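Local coordinates for envelope glycoprotein E (Human herpesvirus 1, PDB 2GIY) that forms, together with gI, a viral receptor for the Fc part of host IgG and sorts nascent virions to epithelial cell junctions for cell-to-cell spread, at residues 125-128 with 133-136. Sequence-based numbering, arbitrary orientation.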
loop_
_atom_site.group_PDB
_atom_site.type_symbol
_atom_site.label_atom_id
_atom_site.label_comp_id
_atom_site.label_asym_id
_atom_site.label_seq_id
_atom_site.Cartn_x
_atom_site.Cartn_y
_atom_site.Cartn_z
ATOM N N ALA A 125 16.603 -17.745 -8.844
ATOM C CA ALA A 125 17.589 -16.775 -9.303
ATOM C C ALA A 125 17.037 -15.359 -9.288
ATOM O O ALA A 125 15.829 -15.147 -9.428
ATOM C CB ALA A 125 18.064 -17.129 -10.711
ATOM N N TRP A 126 17.944 -14.404 -9.099
ATOM C CA TRP A 126 17.616 -12.985 -9.089
ATOM C C TRP A 126 17.394 -12.586 -10.537
ATOM O O TRP A 126 18.285 -12.761 -11.379
ATOM C CB TRP A 126 18.797 -12.158 -8.566
ATOM C CG TRP A 126 18.760 -11.751 -7.121
ATOM C CD1 TRP A 126 19.740 -11.959 -6.196
ATOM C CD2 TRP A 126 17.738 -10.994 -6.456
ATOM N NE1 TRP A 126 19.400 -11.376 -4.999
ATOM C CE2 TRP A 126 18.178 -10.775 -5.130
ATOM C CE3 TRP A 126 16.500 -10.474 -6.851
ATOM C CZ2 TRP A 126 17.420 -10.062 -4.196
ATOM C CZ3 TRP A 126 15.746 -9.764 -5.923
ATOM C CH2 TRP A 126 16.212 -9.564 -4.609
ATOM N N GLN A 127 16.218 -12.053 -10.841
ATOM C CA GLN A 127 15.970 -11.601 -12.197
ATOM C C GLN A 127 16.999 -10.488 -12.395
ATOM O O GLN A 127 17.002 -9.508 -11.648
ATOM C CB GLN A 127 14.545 -11.056 -12.322
ATOM C CG GLN A 127 14.196 -10.581 -13.725
ATOM C CD GLN A 127 12.714 -10.319 -13.896
ATOM O OE1 GLN A 127 12.367 -9.091 -14.266
ATOM N NE2 GLN A 127 11.890 -11.212 -13.702
ATOM N N ALA A 128 17.886 -10.654 -13.375
ATOM C CA ALA A 128 18.937 -9.669 -13.646
ATOM C C ALA A 128 18.446 -8.234 -13.497
ATOM O O ALA A 128 17.427 -7.856 -14.075
ATOM C CB ALA A 128 19.510 -9.885 -15.053
ATOM N N LEU A 133 11.811 -12.357 -8.275
ATOM C CA LEU A 133 12.406 -13.683 -8.176
ATOM C C LEU A 133 11.978 -14.519 -9.369
ATOM O O LEU A 133 10.826 -14.454 -9.797
ATOM C CB LEU A 133 11.927 -14.390 -6.905
ATOM C CG LEU A 133 12.228 -13.742 -5.554
ATOM C CD1 LEU A 133 11.576 -14.575 -4.452
ATOM C CD2 LEU A 133 13.736 -13.651 -5.347
ATOM N N GLU A 134 12.903 -15.314 -9.895
ATOM C CA GLU A 134 12.590 -16.183 -11.014
ATOM C C GLU A 134 12.745 -17.636 -10.598
ATOM O O GLU A 134 13.713 -17.997 -9.928
ATOM C CB GLU A 134 13.503 -15.890 -12.207
ATOM C CG GLU A 134 13.020 -14.745 -13.072
ATOM C CD GLU A 134 13.782 -14.646 -14.376
ATOM O OE1 GLU A 134 14.114 -15.705 -14.949
ATOM O OE2 GLU A 134 14.037 -13.511 -14.831
ATOM N N PHE A 135 11.777 -18.457 -10.994
ATOM C CA PHE A 135 11.782 -19.884 -10.689
ATOM C C PHE A 135 11.885 -20.673 -11.992
ATOM O O PHE A 135 11.008 -20.580 -12.853
ATOM C CB PHE A 135 10.497 -20.277 -9.952
ATOM C CG PHE A 135 10.322 -19.592 -8.621
ATOM C CD1 PHE A 135 9.974 -18.246 -8.552
ATOM C CD2 PHE A 135 10.502 -20.299 -7.434
ATOM C CE1 PHE A 135 9.806 -17.614 -7.318
ATOM C CE2 PHE A 135 10.336 -19.674 -6.197
ATOM C CZ PHE A 135 9.988 -18.329 -6.142
ATOM N N ARG A 136 12.962 -21.439 -12.134
ATOM C CA ARG A 136 13.190 -22.248 -13.330
ATOM C C ARG A 136 12.884 -23.708 -13.013
ATOM O O ARG A 136 13.302 -24.218 -11.973
ATOM C CB ARG A 136 14.650 -22.125 -13.794
ATOM C CG ARG A 136 15.019 -20.800 -14.465
ATOM C CD ARG A 136 14.949 -19.612 -13.510
ATOM N NE ARG A 136 15.316 -18.363 -14.183
ATOM C CZ ARG A 136 16.557 -18.030 -14.527
ATOM N NH1 ARG A 136 17.567 -18.848 -14.257
ATOM N NH2 ARG A 136 16.790 -16.883 -15.155
HETATM O O HOH W 1 16.797 -12.383 -15.966
#
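A beta hairpin at the surface of the C-terminal domain of the gE ectodomain pairs Ala125 with Glu134 and Trp126 with Leu133. Two backbone bonds define Ala125–Glu134 as an antiparallel hydrogen-bonded pair: Glu134 N to Ala125 O at 3.0 Å, and Ala125 N to Glu134 O at 3.1 Å. Trp126 and Leu133 form the next, non-hydrogen-bonded pair, with side chains on the other face; there Leu133 CD2 comes obliquely to 4.4 Å from Trp126 CZ3, and both side chains rest on Met118 of strand 113-118.

On the Glu134 face, the carboxylate divides its work between its two oxygens. OE1 takes both NE and NH2 of Arg136, a side-on salt bridge with Arg136 NH2 at 2.9 Å from Glu134 OE1; the oxygen lies in the guanidinium plane, while both nitrogens approach it from one face of the carboxylate. A bend at chi2 (66°) folds Arg136 back and sets one guanidinium face against Ala125 CB, which sits toward its rim. OE2 instead faces Gln127, whose extended chain crosses Glu134 at about a right angle. Gln127 CG packs 3.1 Å from Glu134 OE2, whereas the bond from Gln127 NE2 to Glu134 OE2 is long and bent (3.3 Å, 122°), hence weak. A water links OE2 to Ala128 N.

Strand 133-135, paired with 124-126 and 29-30, is central in a three-stranded antiparallel sheet within the Fc-binding region.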